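Local structure of adenosine kinase, putative (Trypanosoma brucei, 3OTX) at residues A[215-225]-A[255-266]; A[242-250]-A[275-283]. The protein probably phosphorylates adenosine to AMP at the expense of ATP in the purine salvage pathway, as a magnesium-dependent kinase of the PfkB family. The protein carries 1 engineered substitution. All coordinates share one frame; numbering follows the deposited sequence.

Both contacts belong to the large ten-stranded sheet of this ribokinase-like fold, and their centres lie about 10 Å apart. Contact 1 pairs two parallel strands whose C-terminal ends bind two of the five phosphates of bis(adenosine)-5'-pentaphosphate, through Asn224 and Thr266. Contact 2 sits further toward the sheet's edge, where helix 242-251, the last helix before strand 262-267, lies against the antiparallel strands that follow it. The two are joined directly: Val263 O is 2.8 Å from Ala275 N, Arg261 NH1 is 3.0 Å from Ala249 O, and Phe265 CE2 packs 3.6 Å from Ala246 N. The side chain of Thr282 in contact 2 is about 11 Å from the ligand.

Contact 1 of 2, residues A[215-225]-A[255-266]; sequences LPYTDIIVANR and YTGTKGRVVVFT. With AP5 (bis(adenosine)-5'-pentaphosphate), chain C.
Strands 220-224 and 262-266 pair in parallel, Ile220 against Val262 to Asn224 against Thr266. The tight part is their ladder of backbone bonds, from Val262 N to Asp219 O (2.8 Å) through Thr266 N to Ala223 O. Ile220 and Val222 lie side by side with Val262 and Val264 on one face; on the other, Ala223 CB reaches Phe265 CD1 at 3.6 Å.

Before the strands, Arg261, bent at chi2 (70°) and chi3 (60°), folds back to Thr218 O; bonds from NE (2.9 Å) and NH2 fix the rotation of its guanidinium, sandwiched between Ile221 CD1 and Tyr255 CB. Tyr255 OH donates to the anti lone pair of Asp219 OD1 (2.6 Å) and accepts from Gly260 N.

The looser, solvent side is the 256-259 loop, where Thr256 N bonds Pro216 O and a water bridges Asp219 OD1 to Thr258 N.

At the C-terminal ends Asn224 ND2 and Thr266 OG1 donate to ligand phosphate oxygens O1B and O2A, both at 2.8 Å. Helices 225-235 and 242-251 link the strands, a beta-alpha-beta connection of the ribokinase-like fold. Strand 193-197 flanks 220-224, helix 300-311 packs on Val222 and Val264, and helix 242-251 on Val263 and Phe265.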
loop_
_atom_site.group_PDB
_atom_site.type_symbol
_atom_site.label_atom_id
_atom_site.label_comp_id
_atom_site.label_asym_id
_atom_site.label_seq_id
_atom_site.Cartn_x
_atom_site.Cartn_y
_atom_site.Cartn_z
ATOM N N LEU A 215 8.918 11.929 5.935
ATOM C CA LEU A 215 8.076 12.915 5.235
ATOM C C LEU A 215 8.827 14.018 4.452
ATOM O O LEU A 215 8.436 14.343 3.346
ATOM C CB LEU A 215 7.077 13.562 6.190
ATOM C CG LEU A 215 5.951 12.619 6.605
ATOM C CD1 LEU A 215 5.265 13.290 7.810
ATOM C CD2 LEU A 215 5.003 12.394 5.450
ATOM N N PRO A 216 9.906 14.580 5.027
ATOM C CA PRO A 216 10.621 15.632 4.267
ATOM C C PRO A 216 11.109 15.151 2.891
ATOM O O PRO A 216 11.235 15.948 1.965
ATOM C CB PRO A 216 11.826 15.943 5.143
ATOM C CG PRO A 216 11.466 15.456 6.504
ATOM C CD PRO A 216 10.549 14.288 6.315
ATOM N N TYR A 217 11.391 13.850 2.767
ATOM C CA TYR A 217 11.909 13.293 1.512
ATOM C C TYR A 217 10.773 12.803 0.617
ATOM O O TYR A 217 11.013 12.256 -0.455
ATOM C CB TYR A 217 12.794 12.077 1.816
ATOM C CG TYR A 217 14.087 12.273 2.554
ATOM C CD1 TYR A 217 14.177 12.006 3.928
ATOM C CD2 TYR A 217 15.255 12.624 1.865
ATOM C CE1 TYR A 217 15.397 12.136 4.605
ATOM C CE2 TYR A 217 16.468 12.742 2.519
ATOM C CZ TYR A 217 16.537 12.503 3.882
ATOM O OH TYR A 217 17.760 12.620 4.517
ATOM N N THR A 218 9.531 12.944 1.089
ATOM C CA THR A 218 8.382 12.365 0.410
ATOM C C THR A 218 7.765 13.397 -0.522
ATOM O O THR A 218 7.292 14.453 -0.071
ATOM C CB THR A 218 7.362 11.838 1.418
ATOM O OG1 THR A 218 7.976 10.803 2.218
ATOM C CG2 THR A 218 6.161 11.225 0.687
ATOM N N ASP A 219 7.792 13.105 -1.824
ATOM C CA ASP A 219 7.100 13.967 -2.779
ATOM C C ASP A 219 5.571 13.792 -2.764
ATOM O O ASP A 219 4.848 14.799 -2.696
ATOM C CB ASP A 219 7.640 13.738 -4.173
ATOM C CG ASP A 219 9.142 13.866 -4.228
ATOM O OD1 ASP A 219 9.667 14.975 -4.025
ATOM O OD2 ASP A 219 9.815 12.868 -4.470
ATOM N N ILE A 220 5.071 12.547 -2.784
ATOM C CA ILE A 220 3.636 12.357 -2.887
ATOM C C ILE A 220 3.192 11.540 -1.668
ATOM O O ILE A 220 3.741 10.485 -1.382
ATOM C CB ILE A 220 3.256 11.640 -4.196
ATOM C CG1 ILE A 220 3.820 12.407 -5.410
ATOM C CG2 ILE A 220 1.745 11.454 -4.273
ATOM C CD1 ILE A 220 3.077 12.148 -6.706
ATOM N N ILE A 221 2.212 12.078 -0.955
ATOM C CA ILE A 221 1.615 11.407 0.167
ATOM C C ILE A 221 0.205 11.015 -0.245
ATOM O O ILE A 221 -0.578 11.864 -0.667
ATOM C CB ILE A 221 1.503 12.325 1.380
ATOM C CG1 ILE A 221 2.898 12.842 1.815
ATOM C CG2 ILE A 221 0.750 11.589 2.515
ATOM C CD1 ILE A 221 2.856 14.001 2.788
ATOM N N VAL A 222 -0.108 9.723 -0.119
ATOM C CA VAL A 222 -1.427 9.205 -0.511
ATOM C C VAL A 222 -2.062 8.600 0.750
ATOM O O VAL A 222 -1.380 7.947 1.551
ATOM C CB VAL A 222 -1.283 8.137 -1.615
ATOM C CG1 VAL A 222 -2.654 7.552 -2.011
ATOM C CG2 VAL A 222 -0.644 8.751 -2.849
ATOM N N ALA A 223 -3.357 8.862 0.965
ATOM C CA ALA A 223 -4.077 8.262 2.092
ATOM C C ALA A 223 -5.563 8.249 1.815
ATOM O O ALA A 223 -6.006 8.763 0.816
ATOM C CB ALA A 223 -3.819 9.028 3.361
ATOM N N ASN A 224 -6.323 7.637 2.705
ATOM C CA ASN A 224 -7.767 7.772 2.658
ATOM C C ASN A 224 -8.272 8.830 3.641
ATOM O O ASN A 224 -7.490 9.456 4.357
ATOM C CB ASN A 224 -8.438 6.410 2.898
ATOM C CG ASN A 224 -8.186 5.876 4.282
ATOM O OD1 ASN A 224 -7.645 6.570 5.145
ATOM N ND2 ASN A 224 -8.575 4.634 4.510
ATOM N N ARG A 225 -9.595 8.976 3.711
ATOM C CA ARG A 225 -10.221 10.021 4.531
ATOM C C ARG A 225 -9.845 9.848 6.017
ATOM O O ARG A 225 -9.502 10.812 6.724
ATOM C CB ARG A 225 -11.743 9.929 4.368
ATOM C CG ARG A 225 -12.477 11.130 4.939
ATOM C CD ARG A 225 -13.942 10.810 5.234
ATOM N NE ARG A 225 -14.842 10.841 4.067
ATOM C CZ ARG A 225 -15.157 9.791 3.311
ATOM N NH1 ARG A 225 -14.602 8.602 3.552
ATOM N NH2 ARG A 225 -16.035 9.929 2.301
ATOM N N TYR A 255 9.332 19.633 3.741
ATOM C CA TYR A 255 9.580 19.088 2.408
ATOM C C TYR A 255 10.879 19.675 1.871
ATOM O O TYR A 255 11.023 20.900 1.792
ATOM C CB TYR A 255 8.446 19.452 1.444
ATOM C CG TYR A 255 8.630 18.934 0.040
ATOM C CD1 TYR A 255 8.862 17.572 -0.202
ATOM C CD2 TYR A 255 8.566 19.792 -1.056
ATOM C CE1 TYR A 255 9.021 17.084 -1.498
ATOM C CE2 TYR A 255 8.728 19.323 -2.377
ATOM C CZ TYR A 255 8.942 17.964 -2.585
ATOM O OH TYR A 255 9.122 17.526 -3.886
ATOM N N THR A 256 11.804 18.791 1.510
ATOM C CA THR A 256 13.118 19.214 1.009
ATOM C C THR A 256 13.341 18.816 -0.454
ATOM O O THR A 256 14.458 18.896 -0.963
ATOM C CB THR A 256 14.256 18.605 1.866
ATOM O OG1 THR A 256 14.150 17.181 1.900
ATOM C CG2 THR A 256 14.222 19.145 3.308
ATOM N N GLY A 257 12.286 18.367 -1.131
ATOM C CA GLY A 257 12.428 17.955 -2.523
ATOM C C GLY A 257 12.230 19.073 -3.526
ATOM O O GLY A 257 11.946 20.209 -3.164
ATOM N N THR A 258 12.362 18.716 -4.803
ATOM C CA THR A 258 12.291 19.676 -5.893
ATOM C C THR A 258 11.191 19.351 -6.899
ATOM O O THR A 258 10.807 20.233 -7.689
ATOM C CB THR A 258 13.638 19.780 -6.644
ATOM O OG1 THR A 258 13.994 18.493 -7.147
ATOM C CG2 THR A 258 14.746 20.283 -5.722
ATOM N N LYS A 259 10.691 18.102 -6.876
ATOM C CA LYS A 259 9.642 17.676 -7.831
ATOM C C LYS A 259 8.298 18.330 -7.540
ATOM O O LYS A 259 7.514 18.524 -8.452
ATOM C CB LYS A 259 9.443 16.150 -7.843
ATOM C CG LYS A 259 10.619 15.328 -8.392
ATOM C CD LYS A 259 10.777 15.478 -9.898
ATOM C CE LYS A 259 12.012 14.743 -10.348
ATOM N NZ LYS A 259 12.071 14.626 -11.818
ATOM N N GLY A 260 8.042 18.638 -6.271
ATOM C CA GLY A 260 6.822 19.321 -5.842
ATOM C C GLY A 260 6.060 18.323 -4.993
ATOM O O GLY A 260 5.918 17.152 -5.364
ATOM N N ARG A 261 5.598 18.779 -3.837
ATOM C CA ARG A 261 4.798 17.961 -2.929
ATOM C C ARG A 261 3.352 17.850 -3.431
ATOM O O ARG A 261 2.735 18.854 -3.810
ATOM C CB ARG A 261 4.923 18.574 -1.510
ATOM C CG ARG A 261 3.892 18.207 -0.470
ATOM C CD ARG A 261 3.966 16.740 0.047
ATOM N NE ARG A 261 5.241 16.341 0.696
ATOM C CZ ARG A 261 5.725 16.826 1.846
ATOM N NH1 ARG A 261 5.113 17.805 2.504
ATOM N NH2 ARG A 261 6.873 16.347 2.329
ATOM N N VAL A 262 2.839 16.617 -3.464
ATOM C CA VAL A 262 1.479 16.320 -3.913
ATOM C C VAL A 262 0.817 15.543 -2.778
ATOM O O VAL A 262 1.442 14.654 -2.187
ATOM C CB VAL A 262 1.477 15.429 -5.193
ATOM C CG1 VAL A 262 0.033 15.114 -5.704
ATOM C CG2 VAL A 262 2.325 16.049 -6.293
ATOM N N VAL A 263 -0.447 15.836 -2.491
ATOM C CA VAL A 263 -1.176 15.080 -1.494
ATOM C C VAL A 263 -2.463 14.580 -2.141
ATOM O O VAL A 263 -3.174 15.348 -2.800
ATOM C CB VAL A 263 -1.447 15.932 -0.237
ATOM C CG1 VAL A 263 -2.188 15.161 0.826
ATOM C CG2 VAL A 263 -0.110 16.465 0.375
ATOM N N VAL A 264 -2.757 13.291 -1.961
ATOM C CA VAL A 264 -3.930 12.666 -2.578
ATOM C C VAL A 264 -4.684 11.920 -1.486
ATOM O O VAL A 264 -4.143 10.971 -0.923
ATOM C CB VAL A 264 -3.490 11.621 -3.629
ATOM C CG1 VAL A 264 -4.714 10.953 -4.289
ATOM C CG2 VAL A 264 -2.587 12.252 -4.702
ATOM N N PHE A 265 -5.917 12.320 -1.194
ATOM C CA PHE A 265 -6.733 11.660 -0.165
ATOM C C PHE A 265 -8.020 11.157 -0.810
ATOM O O PHE A 265 -8.840 11.953 -1.302
ATOM C CB PHE A 265 -7.124 12.626 0.972
ATOM C CG PHE A 265 -5.986 13.093 1.823
ATOM C CD1 PHE A 265 -4.913 12.251 2.110
ATOM C CD2 PHE A 265 -6.023 14.382 2.385
ATOM C CE1 PHE A 265 -3.870 12.686 2.940
ATOM C CE2 PHE A 265 -4.986 14.822 3.216
ATOM C CZ PHE A 265 -3.915 13.962 3.473
ATOM N N THR A 266 -8.189 9.843 -0.799
ATOM C CA THR A 266 -9.378 9.221 -1.355
ATOM C C THR A 266 -10.505 9.231 -0.328
ATOM O O THR A 266 -10.266 9.265 0.893
ATOM C CB THR A 266 -9.119 7.781 -1.841
ATOM O OG1 THR A 266 -8.684 6.977 -0.732
ATOM C CG2 THR A 266 -8.022 7.754 -2.904
HETATM P PA AP5 C . -11.314 4.281 -0.384
HETATM O O1A AP5 C . -12.493 3.655 0.354
HETATM O O2A AP5 C . -11.090 5.745 -0.063
HETATM O O3A AP5 C . -9.915 3.536 -0.101
HETATM P PB AP5 C . -9.418 2.909 1.300
HETATM O O1B AP5 C . -10.168 3.455 2.476
HETATM O O2B AP5 C . -7.933 3.031 1.312
HETATM O O3B AP5 C . -9.850 1.398 1.047
HETATM P PG AP5 C . -10.099 0.157 2.013
HETATM O O1G AP5 C . -11.037 -0.765 1.296
HETATM O O2G AP5 C . -10.708 0.506 3.353
HETATM O O3G AP5 C . -8.672 -0.453 2.032
HETATM P PD AP5 C . -8.096 -1.752 2.803
HETATM O O1D AP5 C . -9.130 -2.481 3.642
HETATM O O2D AP5 C . -6.833 -1.281 3.469
HETATM O O3D AP5 C . -7.787 -2.722 1.556
HETATM P PE AP5 C . -6.429 -2.741 0.683
HETATM O O1E AP5 C . -5.953 -1.333 0.462
HETATM O O2E AP5 C . -6.645 -3.621 -0.546
HETATM O O5F AP5 C . -11.523 3.997 -1.949
HETATM C C5F AP5 C . -10.497 4.308 -2.891
HETATM C C4F AP5 C . -11.124 4.485 -4.253
HETATM O O4F AP5 C . -11.899 3.326 -4.590
HETATM C C3F AP5 C . -12.141 5.619 -4.345
HETATM O O3F AP5 C . -11.484 6.826 -4.644
HETATM C C2F AP5 C . -13.096 5.143 -5.401
HETATM O O2F AP5 C . -12.561 5.396 -6.676
HETATM C C1F AP5 C . -13.097 3.626 -5.194
HETATM N N9A AP5 C . -14.181 3.149 -4.287
HETATM C C8A AP5 C . -14.030 2.662 -2.985
HETATM N N7A AP5 C . -15.265 2.317 -2.529
HETATM C C5A AP5 C . -16.174 2.556 -3.504
HETATM C C6A AP5 C . -17.533 2.358 -3.607
HETATM N N6A AP5 C . -18.230 1.736 -2.652
HETATM N N1A AP5 C . -18.167 2.702 -4.776
HETATM C C2A AP5 C . -17.476 3.217 -5.862
HETATM N N3A AP5 C . -16.114 3.399 -5.750
HETATM C C4A AP5 C . -15.476 3.056 -4.614
HETATM O O5J AP5 C . -5.356 -3.454 1.672
HETATM C C5J AP5 C . -5.576 -4.786 2.104
HETATM C C4J AP5 C . -4.186 -5.381 2.249
HETATM O O4J AP5 C . -3.514 -4.829 3.392
HETATM C C3J AP5 C . -4.187 -6.885 2.541
HETATM O O3J AP5 C . -3.810 -7.559 1.340
HETATM C C2J AP5 C . -3.175 -7.063 3.685
HETATM O O2J AP5 C . -2.243 -8.116 3.463
HETATM C C1J AP5 C . -2.477 -5.725 3.698
HETATM N N9B AP5 C . -1.857 -5.397 4.989
HETATM C C8B AP5 C . -2.517 -5.316 6.185
HETATM N N7B AP5 C . -1.585 -5.036 7.133
HETATM C C5B AP5 C . -0.355 -4.938 6.536
HETATM C C6B AP5 C . 0.925 -4.661 7.029
HETATM N N6B AP5 C . 1.207 -4.503 8.333
HETATM N N1B AP5 C . 1.939 -4.682 6.111
HETATM C C2B AP5 C . 1.759 -4.846 4.757
HETATM N N3B AP5 C . 0.505 -5.164 4.278
HETATM C C4B AP5 C . -0.531 -5.166 5.170
HETATM O O HOH W 1 11.939 15.857 -5.382
#

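Contact 2 of 2, residues A[242-250]-A[275-283]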
loop_
_atom_site.group_PDB
_atom_site.type_symbol
_atom_site.label_atom_id
_atom_site.label_comp_id
_atom_site.label_asym_id
_atom_site.label_seq_id
_atom_site.Cartn_x
_atom_site.Cartn_y
_atom_site.Cartn_z
ATOM N N VAL A 242 -10.966 17.480 4.901
ATOM C CA VAL A 242 -9.955 16.786 4.120
ATOM C C VAL A 242 -9.225 17.704 3.149
ATOM O O VAL A 242 -8.002 17.573 2.964
ATOM C CB VAL A 242 -10.572 15.560 3.398
ATOM C CG1 VAL A 242 -9.542 14.835 2.552
ATOM C CG2 VAL A 242 -11.200 14.615 4.442
ATOM N N GLU A 243 -9.951 18.639 2.537
ATOM C CA GLU A 243 -9.314 19.611 1.656
ATOM C C GLU A 243 -8.287 20.434 2.441
ATOM O O GLU A 243 -7.176 20.627 1.969
ATOM C CB GLU A 243 -10.339 20.520 0.976
ATOM C CG GLU A 243 -11.067 19.789 -0.148
ATOM C CD GLU A 243 -11.957 20.715 -0.964
ATOM O OE1 GLU A 243 -11.610 21.904 -1.144
ATOM O OE2 GLU A 243 -13.010 20.239 -1.427
ATOM N N GLU A 244 -8.653 20.883 3.632
ATOM C CA GLU A 244 -7.744 21.713 4.453
ATOM C C GLU A 244 -6.542 20.893 4.925
ATOM O O GLU A 244 -5.412 21.362 4.896
ATOM C CB GLU A 244 -8.501 22.353 5.637
ATOM C CG GLU A 244 -7.645 23.205 6.574
ATOM C CD GLU A 244 -7.000 24.401 5.875
ATOM O OE1 GLU A 244 -7.444 24.783 4.769
ATOM O OE2 GLU A 244 -6.024 24.930 6.438
ATOM N N ILE A 245 -6.782 19.646 5.325
ATOM C CA ILE A 245 -5.678 18.758 5.718
ATOM C C ILE A 245 -4.693 18.589 4.569
ATOM O O ILE A 245 -3.471 18.666 4.769
ATOM C CB ILE A 245 -6.207 17.401 6.255
ATOM C CG1 ILE A 245 -7.108 17.649 7.472
ATOM C CG2 ILE A 245 -5.054 16.466 6.652
ATOM C CD1 ILE A 245 -7.965 16.435 7.887
ATOM N N ALA A 246 -5.208 18.363 3.363
ATOM C CA ALA A 246 -4.363 18.256 2.171
ATOM C C ALA A 246 -3.552 19.542 1.902
ATOM O O ALA A 246 -2.341 19.463 1.660
ATOM C CB ALA A 246 -5.182 17.830 0.936
ATOM N N ARG A 247 -4.210 20.707 1.971
ATOM C CA ARG A 247 -3.554 22.007 1.806
ATOM C C ARG A 247 -2.379 22.114 2.768
ATOM O O ARG A 247 -1.256 22.474 2.373
ATOM C CB ARG A 247 -4.585 23.114 2.101
ATOM C CG ARG A 247 -4.164 24.540 1.813
ATOM C CD ARG A 247 -5.411 25.445 1.881
ATOM N NE ARG A 247 -6.247 25.300 0.686
ATOM C CZ ARG A 247 -7.509 24.865 0.650
ATOM N NH1 ARG A 247 -8.174 24.523 1.756
ATOM N NH2 ARG A 247 -8.123 24.787 -0.521
ATOM N N ARG A 248 -2.636 21.811 4.032
ATOM C CA ARG A 248 -1.591 21.927 5.057
ATOM C C ARG A 248 -0.471 20.863 4.882
ATOM O O ARG A 248 0.698 21.115 5.204
ATOM C CB ARG A 248 -2.187 21.852 6.459
ATOM C CG ARG A 248 -3.189 22.919 6.807
ATOM C CD ARG A 248 -3.666 22.737 8.223
ATOM N NE ARG A 248 -4.782 23.623 8.537
ATOM C CZ ARG A 248 -5.275 23.813 9.754
ATOM N NH1 ARG A 248 -4.743 23.181 10.795
ATOM N NH2 ARG A 248 -6.293 24.644 9.934
ATOM N N ALA A 249 -0.800 19.673 4.397
ATOM C CA ALA A 249 0.251 18.654 4.204
ATOM C C ALA A 249 1.152 19.070 3.061
ATOM O O ALA A 249 2.307 18.651 2.983
ATOM C CB ALA A 249 -0.383 17.293 3.913
ATOM N N VAL A 250 0.628 19.902 2.169
ATOM C CA VAL A 250 1.440 20.413 1.078
ATOM C C VAL A 250 2.459 21.426 1.603
ATOM O O VAL A 250 3.651 21.314 1.293
ATOM C CB VAL A 250 0.586 21.005 -0.072
ATOM C CG1 VAL A 250 1.445 21.849 -1.023
ATOM C CG2 VAL A 250 -0.132 19.870 -0.819
ATOM N N ALA A 275 -4.078 17.809 -3.915
ATOM C CA ALA A 275 -3.498 19.133 -3.572
ATOM C C ALA A 275 -2.049 19.224 -3.959
ATOM O O ALA A 275 -1.292 18.261 -3.802
ATOM C CB ALA A 275 -3.645 19.435 -2.098
ATOM N N THR A 276 -1.665 20.410 -4.441
ATOM C CA THR A 276 -0.270 20.720 -4.730
ATOM C C THR A 276 -0.044 22.176 -4.308
ATOM O O THR A 276 -0.971 22.841 -3.824
ATOM C CB THR A 276 0.053 20.583 -6.229
ATOM O OG1 THR A 276 -0.567 21.665 -6.925
ATOM C CG2 THR A 276 -0.396 19.235 -6.841
ATOM N N LYS A 277 1.176 22.688 -4.491
ATOM C CA LYS A 277 1.438 24.096 -4.190
ATOM C C LYS A 277 0.487 24.997 -4.971
ATOM O O LYS A 277 0.276 26.154 -4.592
ATOM C CB LYS A 277 2.903 24.456 -4.507
ATOM C CG LYS A 277 3.223 24.445 -5.988
ATOM C CD LYS A 277 4.697 24.658 -6.257
ATOM C CE LYS A 277 4.932 24.736 -7.748
ATOM N NZ LYS A 277 6.385 24.742 -8.048
ATOM N N ASP A 278 -0.066 24.473 -6.070
ATOM C CA ASP A 278 -0.886 25.278 -6.990
ATOM C C ASP A 278 -2.334 25.409 -6.561
ATOM O O ASP A 278 -3.087 26.186 -7.149
ATOM C CB ASP A 278 -0.837 24.692 -8.406
ATOM C CG ASP A 278 0.473 24.987 -9.122
ATOM O OD1 ASP A 278 1.201 25.916 -8.704
ATOM O OD2 ASP A 278 0.769 24.283 -10.113
ATOM N N GLY A 279 -2.730 24.636 -5.551
ATOM C CA GLY A 279 -4.096 24.664 -5.044
ATOM C C GLY A 279 -4.642 23.264 -4.783
ATOM O O GLY A 279 -3.941 22.265 -4.925
ATOM N N VAL A 280 -5.906 23.210 -4.400
ATOM C CA VAL A 280 -6.582 21.969 -4.084
ATOM C C VAL A 280 -7.727 21.776 -5.064
ATOM O O VAL A 280 -8.501 22.709 -5.297
ATOM C CB VAL A 280 -7.143 22.003 -2.652
ATOM C CG1 VAL A 280 -7.842 20.693 -2.328
ATOM C CG2 VAL A 280 -6.027 22.264 -1.647
ATOM N N GLU A 281 -7.825 20.571 -5.630
ATOM C CA GLU A 281 -8.924 20.209 -6.518
ATOM C C GLU A 281 -9.569 18.928 -6.006
ATOM O O GLU A 281 -9.013 18.210 -5.164
ATOM C CB GLU A 281 -8.424 19.889 -7.921
ATOM C CG GLU A 281 -7.446 20.843 -8.545
ATOM C CD GLU A 281 -6.657 20.160 -9.646
ATOM O OE1 GLU A 281 -7.282 19.478 -10.492
ATOM O OE2 GLU A 281 -5.415 20.294 -9.657
ATOM N N THR A 282 -10.751 18.637 -6.528
ATOM C CA THR A 282 -11.383 17.359 -6.259
ATOM C C THR A 282 -11.592 16.635 -7.580
ATOM O O THR A 282 -11.898 17.249 -8.608
ATOM C CB THR A 282 -12.717 17.513 -5.492
ATOM O OG1 THR A 282 -13.551 18.450 -6.160
ATOM C CG2 THR A 282 -12.475 18.017 -4.063
ATOM N N VAL A 283 -11.391 15.322 -7.537
ATOM C CA VAL A 283 -11.575 14.472 -8.692
ATOM C C VAL A 283 -12.751 13.522 -8.428
ATOM O O VAL A 283 -12.646 12.631 -7.574
ATOM C CB VAL A 283 -10.309 13.632 -8.942
ATOM C CG1 VAL A 283 -10.435 12.816 -10.209
ATOM C CG2 VAL A 283 -9.063 14.523 -8.987
#
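Val250 and Ala246 meet Ala275 in the apolar part of this contact, which is packed without any hydrogen bond between helix and strands. The methyls of Ala246 and Ala275 touch, CB to CB at 3.8 Å, and these small side chains let the helix come close to the end of strand 270-276. Val250 straddles the start of the turn with its two branches: CG2 rests 3.6 Å from Ala275 O, whereas CG1, anti to the backbone N (chi1 165°), reaches on to Lys277 N at 3.6 Å.

A second kind of packing sets the aliphatic or flat parts of charged side chains against Val280. The CG1 branch of this valine meets Glu243 CG at 4.0 Å. Its CG2 branch lies under one face of the Arg247 guanidinium, 3.5 Å from NH2, the two side chains crossing at about a right angle. Beyond it, Glu243 OE2 comes within 3.5 Å of the Thr282 methyl CG2.

No salt bridge crosses between helix and strands. On the helix, Glu244 spreads its carboxylate between two arginines: OE1 receives Arg247 NH1 at 3.1 Å and OE2 receives Arg248 NE in a nearly straight bond (177°). The first of these ties down the arginine that lies over Val280.

The strands are joined by a type I turn from Thr276 to Gly279, making a beta hairpin at the sheet's edge. Helix 242-251 runs across one side of it, its Val242 and Ala249 also packing on strand 262-267, while helix 317-332 packs against Thr276 and Val283.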